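Local coordinates for probable endonuclease 4 (Thermotoga maritima, PDB 4HNO), which probably cleaves phosphodiester bonds at apurinic or apyrimidinic sites in damaged DNA, as a metal-dependent endonuclease of base excision repair, at residues A9-S14 and D18-D23; K54-M59 and I64-A69; E99-R102 and Y108-I111; R130-V135 and I144-V149; K215-N220 and A247-F252. One frame throughout, in Å; residues are numbered along the deposited sequence. Where two conformers were deposited one is given.

Contact 1 of 5, residues A9-S14 and D18-D23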
# COMPACT_ATOMS: atom_id res chain seq x y z
N ALA A 9 -7.50 8.03 0.90
CA ALA A 9 -7.30 7.33 2.15
C ALA A 9 -7.75 5.89 2.03
O ALA A 9 -8.42 5.50 1.07
CB ALA A 9 -8.08 8.02 3.27
N HIS A 10 -7.36 5.10 3.02
CA HIS A 10 -7.95 3.80 3.22
C HIS A 10 -9.40 4.02 3.68
O HIS A 10 -9.64 4.74 4.64
CB HIS A 10 -7.16 3.01 4.26
CG HIS A 10 -7.61 1.60 4.29
ND1 HIS A 10 -7.02 0.62 3.54
CD2 HIS A 10 -8.71 1.04 4.85
CE1 HIS A 10 -7.69 -0.50 3.69
NE2 HIS A 10 -8.72 -0.27 4.48
N MET A 11 -10.33 3.42 2.96
CA MET A 11 -11.75 3.67 3.14
C MET A 11 -12.47 2.44 3.64
O MET A 11 -12.17 1.33 3.21
CB MET A 11 -12.39 4.06 1.81
CG MET A 11 -11.73 5.23 1.10
SD MET A 11 -11.73 6.78 2.03
CE MET A 11 -13.49 7.20 1.89
N PRO A 12 -13.48 2.62 4.50
CA PRO A 12 -14.24 1.47 4.98
C PRO A 12 -15.17 0.90 3.91
O PRO A 12 -15.75 1.62 3.10
CB PRO A 12 -15.05 2.06 6.13
CG PRO A 12 -15.17 3.50 5.80
CD PRO A 12 -13.91 3.88 5.12
N ILE A 13 -15.32 -0.41 3.94
CA ILE A 13 -16.19 -1.11 3.00
C ILE A 13 -17.46 -1.67 3.65
O ILE A 13 -18.26 -2.30 2.97
CB ILE A 13 -15.45 -2.27 2.28
CG1 ILE A 13 -14.95 -3.30 3.28
CG2 ILE A 13 -14.33 -1.71 1.41
CD1 ILE A 13 -14.45 -4.57 2.64
N SER A 14 -17.63 -1.47 4.95
CA SER A 14 -18.68 -2.17 5.68
C SER A 14 -20.09 -1.82 5.20
O SER A 14 -21.00 -2.63 5.35
CB SER A 14 -18.55 -1.91 7.19
OG SER A 14 -18.72 -0.54 7.48
N ASP A 18 -19.73 -0.02 -3.08
CA ASP A 18 -20.26 1.03 -3.92
C ASP A 18 -20.34 2.39 -3.23
O ASP A 18 -20.47 3.38 -3.94
CB ASP A 18 -21.62 0.65 -4.46
CG ASP A 18 -22.59 0.38 -3.37
OD1 ASP A 18 -22.59 -0.76 -2.89
OD2 ASP A 18 -23.29 1.31 -2.95
N ARG A 19 -20.21 2.46 -1.90
CA ARG A 19 -20.19 3.73 -1.20
C ARG A 19 -18.83 4.43 -1.30
O ARG A 19 -18.73 5.63 -1.05
CB ARG A 19 -20.59 3.52 0.26
CG ARG A 19 -21.97 2.88 0.44
CD ARG A 19 -23.09 3.83 0.05
NE ARG A 19 -24.41 3.24 0.28
CZ ARG A 19 -25.06 3.29 1.44
NH1 ARG A 19 -24.51 3.89 2.49
NH2 ARG A 19 -26.25 2.73 1.55
N VAL A 20 -17.79 3.68 -1.64
CA VAL A 20 -16.43 4.17 -1.56
C VAL A 20 -16.15 5.35 -2.50
O VAL A 20 -15.52 6.31 -2.07
CB VAL A 20 -15.42 3.01 -1.69
CG1 VAL A 20 -14.00 3.56 -1.76
CG2 VAL A 20 -15.57 2.06 -0.51
N PRO A 21 -16.63 5.32 -3.75
CA PRO A 21 -16.34 6.48 -4.61
C PRO A 21 -16.92 7.79 -4.07
O PRO A 21 -16.22 8.80 -4.03
CB PRO A 21 -16.94 6.06 -5.96
CG PRO A 21 -16.79 4.55 -5.93
CD PRO A 21 -17.17 4.19 -4.53
N GLN A 22 -18.18 7.78 -3.65
CA GLN A 22 -18.77 8.99 -3.07
C GLN A 22 -18.06 9.40 -1.78
O GLN A 22 -17.83 10.58 -1.54
CB GLN A 22 -20.25 8.78 -2.78
CG GLN A 22 -20.93 9.97 -2.12
CD GLN A 22 -21.14 11.13 -3.06
OE1 GLN A 22 -22.09 11.12 -3.84
NE2 GLN A 22 -20.26 12.11 -3.02
N ASP A 23 -17.74 8.43 -0.94
CA ASP A 23 -17.07 8.74 0.31
C ASP A 23 -15.70 9.38 0.03
O ASP A 23 -15.28 10.30 0.74
CB ASP A 23 -16.88 7.49 1.17
CG ASP A 23 -18.17 6.91 1.71
OD1 ASP A 23 -19.20 7.59 1.72
OD2 ASP A 23 -18.14 5.74 2.15
O HOH W 1 -15.78 4.49 2.48
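Asp23 and Pro12 are joined by a water molecule that donates to both: it lies 2.7 Å from Asp23 OD2 and 2.9 Å from Pro12 O. The water thus ties a carboxylate of helix 20-26 to a backbone carbonyl in the loop that leaves strand 7-10. Most of the direct contacts are between apolar groups. Met11 turns CG beside its backbone N (chi1 -55°) and bends again at both following bonds, so that the chain curls round and CE ends against Asp23 CB at 3.5 Å. The first part of the same side chain meets Val20, with Met11 CB 3.9 Å from Val20 CG1. The exception is the second Val20 branch, CG2, 3.6 Å from Pro12 O; Ile13 CG2 grazes it at 4.4 Å. Val20 therefore wedges its two methyls against Met11 on one branch and against Pro12 and Ile13 on the other. Strand 7-10, helix 20-26 and strand 31-34 form a beta-alpha-beta unit of the TIM barrel, and the contact packs its loop against its helix. Phe32 of strand 31-34 touches Met11 and Val20, and Asn268 of helix 268-284 touches Met11, Pro12 and Asp23.

Contact 2 of 5, residues K54-M59 and I64-A69; sequences KFKREM and IDWENA
Met59 places CG beside its backbone N (chi1 -73°) and then folds at chi2 and chi3, which carries its methyl back over the indole of Trp66. The tryptophan answers with CG likewise beside N (chi1 -72°), and its ring swings toward helix 49-61. The result is a CH-pi contact: Met59 CE stands 3.6 Å from the centroid of the six-membered ring of Trp66, almost on the ring normal. Met59 SD lies farther above the same ring, a Met-aromatic contact at a distance. Nearer the backbone, Met59 CB and CG pass beside the outer rim of the indole, with CB 3.6 Å from Trp66 CZ2. The methyl also reaches Ile64, where Met59 CE is 3.7 Å from CG2, and touches Ala69 at the start of strand 69-72. Phe55 and Trp66 point at each other from opposite directions, Phe55 CE2 3.7 Å from Trp66 CH2, with the ring planes at 86°, while one face of Phe55 carries Met59 CG. Phe32 of strand 31-34 adds to this apolar cluster.

The backbone closes the connection between helix and strand: Ile64 N donates to Met59 O at 3.1 Å, in the carbonyl plane. A water donates to the same oxygen and, at 2.7 Å, to Ile64 O. Further along the loop, Asp65 OD2 accepts from Glu67 N, an Asx turn. Sulfur, methyl and aromatic groups supply most of the adhesion between the segments; the polar bonds that cross, one direct and one through water, are made by backbone atoms.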
# COMPACT_ATOMS: atom_id res chain seq x y z
N LYS A 54 -22.66 -2.21 -9.10
CA LYS A 54 -22.94 -0.94 -8.46
C LYS A 54 -21.64 -0.18 -8.17
O LYS A 54 -21.56 1.03 -8.30
CB LYS A 54 -23.77 -1.13 -7.19
CG LYS A 54 -24.36 0.16 -6.69
CD LYS A 54 -25.44 -0.07 -5.66
CE LYS A 54 -25.98 1.25 -5.13
NZ LYS A 54 -27.00 1.05 -4.06
N PHE A 55 -20.62 -0.92 -7.72
CA PHE A 55 -19.31 -0.31 -7.49
C PHE A 55 -18.77 0.32 -8.77
O PHE A 55 -18.34 1.47 -8.77
CB PHE A 55 -18.35 -1.37 -6.94
CG PHE A 55 -16.93 -0.89 -6.85
CD1 PHE A 55 -16.55 0.05 -5.91
CD2 PHE A 55 -15.98 -1.37 -7.71
CE1 PHE A 55 -15.25 0.49 -5.83
CE2 PHE A 55 -14.68 -0.94 -7.64
CZ PHE A 55 -14.32 -0.01 -6.71
N LYS A 56 -18.81 -0.43 -9.87
CA LYS A 56 -18.33 0.10 -11.13
C LYS A 56 -19.15 1.31 -11.57
O LYS A 56 -18.60 2.27 -12.13
CB LYS A 56 -18.35 -0.97 -12.21
CG LYS A 56 -17.33 -2.06 -11.97
CD LYS A 56 -17.52 -3.21 -12.91
CE LYS A 56 -16.47 -4.28 -12.65
NZ LYS A 56 -16.72 -5.43 -13.52
N ARG A 57 -20.45 1.28 -11.34
CA ARG A 57 -21.32 2.38 -11.72
C ARG A 57 -20.92 3.65 -10.96
O ARG A 57 -20.83 4.73 -11.53
CB ARG A 57 -22.76 2.01 -11.44
CG ARG A 57 -23.73 3.00 -12.02
CD ARG A 57 -25.13 2.54 -11.94
NE ARG A 57 -25.64 2.40 -10.58
CZ ARG A 57 -26.12 1.27 -10.06
NH1 ARG A 57 -26.08 0.13 -10.75
NH2 ARG A 57 -26.61 1.27 -8.83
N GLU A 58 -20.69 3.51 -9.67
CA GLU A 58 -20.29 4.63 -8.84
C GLU A 58 -18.90 5.15 -9.18
O GLU A 58 -18.65 6.34 -9.12
CB GLU A 58 -20.42 4.25 -7.38
CG GLU A 58 -21.86 4.12 -6.92
CD GLU A 58 -22.58 5.46 -6.81
OE1 GLU A 58 -21.97 6.43 -6.34
OE2 GLU A 58 -23.76 5.54 -7.21
N MET A 59 -17.98 4.24 -9.53
CA MET A 59 -16.68 4.65 -10.01
C MET A 59 -16.82 5.54 -11.24
O MET A 59 -16.12 6.56 -11.38
CB MET A 59 -15.82 3.43 -10.35
CG MET A 59 -15.32 2.69 -9.13
SD MET A 59 -13.99 3.54 -8.26
CE MET A 59 -12.63 3.27 -9.39
N ILE A 64 -13.65 8.37 -10.92
CA ILE A 64 -12.42 7.93 -10.28
C ILE A 64 -11.53 7.20 -11.28
O ILE A 64 -11.96 6.27 -11.94
CB ILE A 64 -12.72 6.98 -9.11
CG1 ILE A 64 -13.72 7.58 -8.14
CG2 ILE A 64 -11.43 6.59 -8.40
CD1 ILE A 64 -13.26 8.83 -7.49
N ASP A 65 -10.28 7.61 -11.35
CA ASP A 65 -9.29 6.98 -12.20
C ASP A 65 -8.96 5.60 -11.63
O ASP A 65 -8.57 5.47 -10.47
CB ASP A 65 -8.06 7.89 -12.21
CG ASP A 65 -6.99 7.49 -13.21
OD1 ASP A 65 -6.20 8.38 -13.61
OD2 ASP A 65 -6.86 6.30 -13.56
N TRP A 66 -9.13 4.56 -12.44
CA TRP A 66 -8.86 3.20 -11.98
C TRP A 66 -7.38 2.96 -11.64
O TRP A 66 -7.06 1.99 -10.97
CB TRP A 66 -9.34 2.20 -13.02
CG TRP A 66 -10.83 2.10 -13.07
CD1 TRP A 66 -11.69 2.81 -13.85
CD2 TRP A 66 -11.65 1.24 -12.28
NE1 TRP A 66 -12.99 2.45 -13.60
CE2 TRP A 66 -12.99 1.47 -12.65
CE3 TRP A 66 -11.38 0.27 -11.31
CZ2 TRP A 66 -14.05 0.77 -12.08
CZ3 TRP A 66 -12.43 -0.42 -10.75
CH2 TRP A 66 -13.75 -0.18 -11.15
N GLU A 67 -6.47 3.84 -12.07
CA GLU A 67 -5.08 3.73 -11.64
C GLU A 67 -4.86 4.25 -10.24
O GLU A 67 -3.76 4.17 -9.72
CB GLU A 67 -4.16 4.48 -12.59
CG GLU A 67 -3.97 3.76 -13.89
CD GLU A 67 -3.35 2.40 -13.70
OE1 GLU A 67 -2.24 2.33 -13.12
OE2 GLU A 67 -3.99 1.40 -14.09
N ASN A 68 -5.91 4.78 -9.63
CA ASN A 68 -5.84 5.38 -8.31
C ASN A 68 -6.64 4.61 -7.26
O ASN A 68 -6.87 5.14 -6.17
CB ASN A 68 -6.36 6.82 -8.33
CG ASN A 68 -5.59 7.75 -9.28
OD1 ASN A 68 -4.61 7.40 -9.95
ND2 ASN A 68 -6.06 8.98 -9.32
N ALA A 69 -7.05 3.38 -7.59
CA ALA A 69 -7.89 2.57 -6.73
C ALA A 69 -7.13 1.28 -6.41
O ALA A 69 -6.67 0.59 -7.32
CB ALA A 69 -9.22 2.26 -7.41
O HOH W 2 -14.19 6.14 -13.46

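Contact 3 of 5, residues E99-R102 and Y108-I111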
# COMPACT_ATOMS: atom_id res chain seq x y z
N GLU A 99 -9.07 -12.55 -7.16
CA GLU A 99 -10.32 -12.70 -7.85
C GLU A 99 -11.37 -11.67 -7.41
O GLU A 99 -12.18 -11.24 -8.24
CB GLU A 99 -10.78 -14.13 -7.77
CG GLU A 99 -9.81 -15.07 -8.59
CD GLU A 99 -9.72 -14.69 -10.10
OE1 GLU A 99 -10.79 -14.60 -10.76
OE2 GLU A 99 -8.62 -14.47 -10.64
N ILE A 100 -11.36 -11.27 -6.15
CA ILE A 100 -12.22 -10.18 -5.72
C ILE A 100 -11.85 -8.90 -6.47
O ILE A 100 -12.72 -8.20 -6.98
CB ILE A 100 -12.11 -9.96 -4.18
CG1 ILE A 100 -12.74 -11.13 -3.43
CG2 ILE A 100 -12.74 -8.64 -3.79
CD1 ILE A 100 -12.36 -11.24 -1.97
N CYS A 101 -10.55 -8.59 -6.50
CA CYS A 101 -10.12 -7.42 -7.25
C CYS A 101 -10.59 -7.49 -8.69
O CYS A 101 -11.12 -6.53 -9.24
CB CYS A 101 -8.59 -7.29 -7.22
SG CYS A 101 -7.90 -6.85 -5.63
N ARG A 102 -10.38 -8.65 -9.32
CA ARG A 102 -10.72 -8.81 -10.73
C ARG A 102 -12.23 -8.59 -10.93
O ARG A 102 -12.63 -7.97 -11.90
CB ARG A 102 -10.26 -10.21 -11.19
CG ARG A 102 -10.45 -10.57 -12.64
CD ARG A 102 -9.45 -10.00 -13.65
NE ARG A 102 -9.65 -8.58 -13.84
CZ ARG A 102 -10.59 -8.06 -14.62
NH1 ARG A 102 -10.69 -6.74 -14.72
NH2 ARG A 102 -11.44 -8.83 -15.32
N TYR A 108 -4.93 -3.47 -8.60
CA TYR A 108 -3.77 -3.56 -7.71
C TYR A 108 -4.19 -4.16 -6.37
O TYR A 108 -5.17 -3.72 -5.77
CB TYR A 108 -3.20 -2.18 -7.43
CG TYR A 108 -2.66 -1.49 -8.63
CD1 TYR A 108 -3.25 -0.37 -9.15
CD2 TYR A 108 -1.53 -1.99 -9.24
CE1 TYR A 108 -2.73 0.24 -10.29
CE2 TYR A 108 -1.01 -1.40 -10.37
CZ TYR A 108 -1.61 -0.29 -10.89
OH TYR A 108 -1.05 0.27 -12.03
N LEU A 109 -3.37 -5.09 -5.88
CA LEU A 109 -3.56 -5.72 -4.58
C LEU A 109 -2.24 -5.60 -3.83
O LEU A 109 -1.23 -6.19 -4.22
CB LEU A 109 -3.95 -7.19 -4.75
CG LEU A 109 -4.13 -7.98 -3.45
CD1 LEU A 109 -5.21 -7.39 -2.56
CD2 LEU A 109 -4.46 -9.41 -3.78
N ASN A 110 -2.26 -4.82 -2.76
CA ASN A 110 -1.07 -4.48 -1.98
C ASN A 110 -0.91 -5.44 -0.81
O ASN A 110 -1.84 -5.58 -0.00
CB ASN A 110 -1.25 -3.05 -1.47
CG ASN A 110 -0.11 -2.60 -0.59
OD1 ASN A 110 0.85 -2.02 -1.06
ND2 ASN A 110 -0.22 -2.88 0.68
N ILE A 111 0.27 -6.04 -0.69
CA ILE A 111 0.56 -6.98 0.38
C ILE A 111 1.82 -6.56 1.14
O ILE A 111 2.74 -5.99 0.59
CB ILE A 111 0.74 -8.43 -0.16
CG1 ILE A 111 2.07 -8.63 -0.92
CG2 ILE A 111 -0.41 -8.87 -1.04
CD1 ILE A 111 2.45 -10.10 -1.13
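Cys101 and Leu109 make the close part of this small interface. The sulfur, set beside the backbone N of its own residue (chi1 -70°), sits 4.1 Å from Leu109 CB and equally far from Leu109 CD1, so it rests in the angle between the root and one branch of the leucine. With Leu109 CG anti to its N (chi1 178°) and a bend at chi2 (60°), CD1 is turned to the helix. Cys101 SG also comes within 4.2 Å of Tyr108 O, an approach by packing alone. The pair joins the end of helix 84-104 to the beginning of strand 108-115, the closing half of a beta-alpha-beta unit that starts with strand 69-72 in the TIM barrel. Cys71 of that first strand touches both Cys101 and Leu109, and Leu94, Glu97 and Val98 of the helix cover more of the leucine. The outer side is looser: Arg102 is solvent-exposed and Glu99 partly so, and neither meets the strand segment. The first side-chain bond of Tyr108 leads away from the helix, and its OH is hydrogen-bonded to Glu67 OE1. Across the strand, Asn110 ND2 bonds Glu147 OE2, a second-shell contact that should steady this zinc-binding carboxylate.

Contact 4 of 5, residues R130-V135 and I144-V149. With MN (manganese (II) ion), chain E; ZN (zinc ion), chain B.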
# COMPACT_ATOMS: atom_id res chain seq x y z
N ARG A 130 7.63 -18.38 -3.98
CA ARG A 130 6.87 -19.57 -4.35
C ARG A 130 5.36 -19.27 -4.27
O ARG A 130 4.59 -19.68 -5.12
CB ARG A 130 7.27 -20.74 -3.43
CG ARG A 130 6.67 -22.06 -3.81
CD ARG A 130 7.14 -23.18 -2.90
NE ARG A 130 6.67 -24.46 -3.41
CZ ARG A 130 7.06 -25.65 -2.98
NH1 ARG A 130 7.95 -25.76 -2.01
NH2 ARG A 130 6.55 -26.74 -3.54
N GLY A 131 4.96 -18.58 -3.21
CA GLY A 131 3.56 -18.24 -3.04
C GLY A 131 3.05 -17.27 -4.10
O GLY A 131 1.96 -17.47 -4.65
N LEU A 132 3.83 -16.23 -4.37
CA LEU A 132 3.46 -15.30 -5.43
C LEU A 132 3.37 -16.00 -6.77
O LEU A 132 2.47 -15.70 -7.55
CB LEU A 132 4.44 -14.14 -5.50
CG LEU A 132 4.38 -13.17 -4.33
CD1 LEU A 132 5.50 -12.15 -4.45
CD2 LEU A 132 3.02 -12.48 -4.25
N ASN A 133 4.27 -16.93 -7.05
CA ASN A 133 4.16 -17.67 -8.30
C ASN A 133 2.87 -18.47 -8.35
O ASN A 133 2.20 -18.50 -9.38
CB ASN A 133 5.36 -18.58 -8.51
CG ASN A 133 6.59 -17.86 -8.96
OD1 ASN A 133 6.52 -16.81 -9.60
ND2 ASN A 133 7.74 -18.45 -8.67
N GLU A 134 2.50 -19.14 -7.26
CA GLU A 134 1.27 -19.91 -7.28
C GLU A 134 0.07 -19.00 -7.52
O GLU A 134 -0.86 -19.37 -8.24
CB GLU A 134 1.08 -20.69 -5.99
CG GLU A 134 2.04 -21.82 -5.86
CD GLU A 134 2.01 -22.72 -7.08
OE1 GLU A 134 0.91 -23.21 -7.43
OE2 GLU A 134 3.07 -22.91 -7.71
N VAL A 135 0.07 -17.82 -6.92
CA VAL A 135 -1.05 -16.90 -7.11
C VAL A 135 -1.06 -16.32 -8.52
O VAL A 135 -2.08 -16.37 -9.22
CB VAL A 135 -1.01 -15.79 -6.05
CG1 VAL A 135 -2.06 -14.73 -6.32
CG2 VAL A 135 -1.16 -16.39 -4.65
N ILE A 144 0.22 -7.36 -8.13
CA ILE A 144 0.48 -7.37 -6.70
C ILE A 144 1.52 -6.31 -6.38
O ILE A 144 2.58 -6.25 -7.03
CB ILE A 144 0.91 -8.76 -6.24
CG1 ILE A 144 -0.30 -9.70 -6.39
CG2 ILE A 144 1.42 -8.73 -4.81
CD1 ILE A 144 -0.07 -11.15 -6.10
N LEU A 145 1.22 -5.48 -5.39
CA LEU A 145 2.16 -4.47 -4.91
C LEU A 145 2.80 -4.99 -3.63
O LEU A 145 2.09 -5.40 -2.71
CB LEU A 145 1.46 -3.14 -4.63
CG LEU A 145 0.68 -2.58 -5.81
CD1 LEU A 145 0.02 -1.26 -5.44
CD2 LEU A 145 1.57 -2.40 -7.03
N LEU A 146 4.13 -4.96 -3.58
CA LEU A 146 4.86 -5.26 -2.36
C LEU A 146 5.09 -3.95 -1.62
O LEU A 146 5.67 -3.02 -2.18
CB LEU A 146 6.20 -5.90 -2.66
CG LEU A 146 6.18 -7.14 -3.53
CD1 LEU A 146 7.59 -7.62 -3.79
CD2 LEU A 146 5.33 -8.24 -2.92
N GLU A 147 4.64 -3.90 -0.37
CA GLU A 147 4.79 -2.73 0.47
C GLU A 147 5.96 -2.91 1.42
O GLU A 147 6.12 -3.97 2.02
CB GLU A 147 3.51 -2.53 1.27
CG GLU A 147 3.51 -1.28 2.11
CD GLU A 147 2.37 -1.18 3.08
OE1 GLU A 147 2.49 -0.38 4.03
OE2 GLU A 147 1.34 -1.86 2.88
N ASN A 148 6.77 -1.87 1.58
CA ASN A 148 7.78 -1.92 2.63
C ASN A 148 7.13 -1.85 4.01
O ASN A 148 6.07 -1.23 4.19
CB ASN A 148 8.82 -0.82 2.48
CG ASN A 148 8.23 0.56 2.63
OD1 ASN A 148 7.33 0.91 1.89
ND2 ASN A 148 8.73 1.35 3.58
N VAL A 149 7.79 -2.48 4.98
CA VAL A 149 7.27 -2.67 6.31
C VAL A 149 8.33 -2.24 7.33
O VAL A 149 9.44 -1.85 6.99
CB VAL A 149 6.83 -4.13 6.53
CG1 VAL A 149 5.65 -4.46 5.62
CG2 VAL A 149 7.97 -5.10 6.33
MN MN E . 0.98 1.00 4.69
ZN ZN B . 0.13 -2.17 4.47
O HOH W 3 -0.06 -0.50 5.39
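Helix 130-135 runs nearly antiparallel to strand 144-147, with 160° between their directions and 11.8 Å between the axes at closest approach, a gap that Leu132 and Ile144 fill. Leu132 CD2 meets Ile144 CD1 at 3.8 Å, the side chains crossing at a slant. The other leucine methyl, CD1, reaches farther along the strand to Leu146 CD2 at 4.2 Å. Ile144 lays CG1 beside its backbone N (chi1 -68°) and extends beyond it, so that CD1 also reaches Val135, 4.1 Å from its CG1, the two side chains crossing at about a right angle. This is helix-on-sheet packing in a beta-alpha-beta unit of the TIM barrel, strand 108-115, helix 121-136 and strand 143-147. Neighbouring helices complete the layer: Ile166 of helix 160-169 touches Leu132 and Leu146, and Leu94 and Val98 of helix 84-104 touch Val135. On the inner face of the same strand lies the metal centre. Glu147, extended from its first torsion on, bridges two ions, with OE1 2.1 Å from manganese and OE2 2.0 Å from zinc. A water 1.9 Å from each ion forms a second bridge. His72 and His112 also bind the zinc, Asp181, His218 and Glu263 the manganese.

Contact 5 of 5, residues K215-N220 and A247-F252. With MN (manganese (II) ion), chain E.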
# COMPACT_ATOMS: atom_id res chain seq x y z
N LYS A 215 3.79 2.41 -7.53
CA LYS A 215 2.38 2.60 -7.88
C LYS A 215 1.55 3.32 -6.83
O LYS A 215 0.50 3.86 -7.15
CB LYS A 215 1.73 1.25 -8.19
CG LYS A 215 2.32 0.52 -9.38
CD LYS A 215 2.19 1.29 -10.67
CE LYS A 215 2.77 0.49 -11.81
NZ LYS A 215 2.75 1.25 -13.09
N MET A 216 2.01 3.32 -5.59
CA MET A 216 1.26 3.91 -4.49
C MET A 216 2.25 4.33 -3.42
O MET A 216 3.24 3.64 -3.18
CB MET A 216 0.26 2.90 -3.92
CG MET A 216 -0.47 3.37 -2.66
SD MET A 216 -1.96 2.44 -2.23
CE MET A 216 -1.40 0.73 -2.35
N ILE A 217 1.93 5.44 -2.76
CA ILE A 217 2.59 5.84 -1.51
C ILE A 217 1.53 5.78 -0.43
O ILE A 217 0.44 6.32 -0.58
CB ILE A 217 3.19 7.24 -1.65
CG1 ILE A 217 4.38 7.19 -2.60
CG2 ILE A 217 3.59 7.80 -0.27
CD1 ILE A 217 4.82 8.54 -3.10
N HIS A 218 1.87 5.10 0.68
CA HIS A 218 1.07 5.19 1.88
C HIS A 218 1.63 6.36 2.68
O HIS A 218 2.78 6.34 3.13
CB HIS A 218 1.11 3.92 2.70
CG HIS A 218 0.37 2.79 2.10
ND1 HIS A 218 0.51 1.50 2.56
CD2 HIS A 218 -0.56 2.77 1.12
CE1 HIS A 218 -0.32 0.74 1.87
NE2 HIS A 218 -0.98 1.48 0.99
N LEU A 219 0.82 7.40 2.79
CA LEU A 219 1.23 8.68 3.35
C LEU A 219 0.82 8.69 4.82
O LEU A 219 -0.33 8.96 5.18
CB LEU A 219 0.57 9.82 2.57
CG LEU A 219 1.28 11.15 2.81
CD1 LEU A 219 2.60 11.22 2.03
CD2 LEU A 219 0.37 12.32 2.47
N ASN A 220 1.79 8.37 5.66
CA ASN A 220 1.60 8.22 7.10
C ASN A 220 2.71 8.97 7.83
O ASN A 220 3.89 8.77 7.55
CB ASN A 220 1.73 6.74 7.49
CG ASN A 220 0.63 5.89 6.89
OD1 ASN A 220 -0.55 6.27 6.94
ND2 ASN A 220 1.01 4.74 6.35
N ALA A 247 6.79 18.58 3.70
CA ALA A 247 7.02 19.60 2.68
C ALA A 247 8.20 19.23 1.79
O ALA A 247 8.15 19.43 0.60
CB ALA A 247 7.23 20.95 3.33
N VAL A 248 9.27 18.70 2.37
CA VAL A 248 10.41 18.24 1.59
C VAL A 248 9.99 17.10 0.64
O VAL A 248 10.23 17.14 -0.56
CB VAL A 248 11.56 17.79 2.51
CG1 VAL A 248 12.65 17.12 1.71
CG2 VAL A 248 12.10 18.98 3.29
N PHE A 249 9.31 16.10 1.18
CA PHE A 249 8.88 14.95 0.39
C PHE A 249 7.98 15.37 -0.77
O PHE A 249 8.17 14.93 -1.89
CB PHE A 249 8.15 14.01 1.34
CG PHE A 249 7.76 12.68 0.76
CD1 PHE A 249 8.72 11.77 0.34
CD2 PHE A 249 6.43 12.28 0.77
CE1 PHE A 249 8.35 10.50 -0.10
CE2 PHE A 249 6.08 11.02 0.33
CZ PHE A 249 7.04 10.13 -0.09
N PHE A 250 7.02 16.25 -0.49
CA PHE A 250 6.05 16.67 -1.48
C PHE A 250 6.67 17.49 -2.60
O PHE A 250 6.07 17.64 -3.66
CB PHE A 250 4.97 17.56 -0.85
CG PHE A 250 4.09 16.89 0.18
CD1 PHE A 250 3.95 15.52 0.26
CD2 PHE A 250 3.37 17.69 1.06
CE1 PHE A 250 3.10 14.97 1.20
CE2 PHE A 250 2.54 17.14 2.00
CZ PHE A 250 2.40 15.78 2.07
N SER A 251 7.84 18.05 -2.36
CA SER A 251 8.46 18.96 -3.32
C SER A 251 9.00 18.24 -4.55
O SER A 251 9.26 18.89 -5.56
CB SER A 251 9.56 19.79 -2.66
OG SER A 251 10.72 19.02 -2.41
N PHE A 252 9.13 16.93 -4.49
CA PHE A 252 9.66 16.16 -5.61
C PHE A 252 8.55 15.78 -6.57
O PHE A 252 7.56 15.16 -6.19
CB PHE A 252 10.37 14.91 -5.10
CG PHE A 252 11.69 15.20 -4.47
CD1 PHE A 252 11.76 15.70 -3.18
CD2 PHE A 252 12.86 15.03 -5.19
CE1 PHE A 252 12.99 16.00 -2.62
CE2 PHE A 252 14.07 15.31 -4.62
CZ PHE A 252 14.14 15.81 -3.33
MN MN E . 0.98 1.00 4.69
O HOH W 3 -0.06 -0.50 5.39
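Strand 214-222 of the TIM barrel bears a metal ligand on its inner side and, on its outer side, meets helix 242-250 through Ile217, Leu219, Phe249 and Phe250. Phe249 sends its ring toward the strand with CG anti to the backbone N (chi1 -173°). Leu219 CD1 lies at the ring edge, 3.9 Å from Phe249 CE2, the two side chains sliding past each other in opposite senses. The same methyl is also 3.9 Å from Phe250 CE1, in the plane of that ring, so one leucine branch is set between the edges of two phenylalanines. CD2 of Leu219 adds a contact to Phe250 CE1 and CZ. Ile217 and Phe249 face each other from opposite directions, Ile217 CD1 4.1 Å from Phe249 CZ. The helix lies between strand 214-222 and its parallel neighbour, strand 260-262, in the chain, and Trp260 stacks on Phe250 while Val278 of helix 268-284 touches Leu219 and Phe250. Within 247-252, Val248 O accepts from both Ser251 OG, at 2.7 Å, and Ser251 N, at 3.1 Å. Phe252 then takes the N-cap position of helix 253-256. His218, between the two packing residues of the strand, faces the other way: ND1 binds manganese at 2.2 Å, and NE2 is hydrogen-bonded to Gln33 OE1, which should help fix the imidazole's rotation.

Contacts 3, 4 and 5 are buried and mainly apolar across the gap between a barrel strand and a covering helix, whereas contact 1 is only partly buried and adds a bridging water to its apolar packing, and contact 2 combines a buried aromatic-sulfur cluster with a backbone hydrogen bond. Contacts 1 and 2 adjoin where Asp18 and Pro21 pack on helix 49-61. Contacts 3 and 4 share the sheet through neighbouring strands, linked by hydrogen bonds between Leu109, Ile111 and Leu145. Contacts 4 and 5 lie on opposite sides of the chain's centre, yet their strands converge on one manganese ion, which Glu147 and His218 both bind.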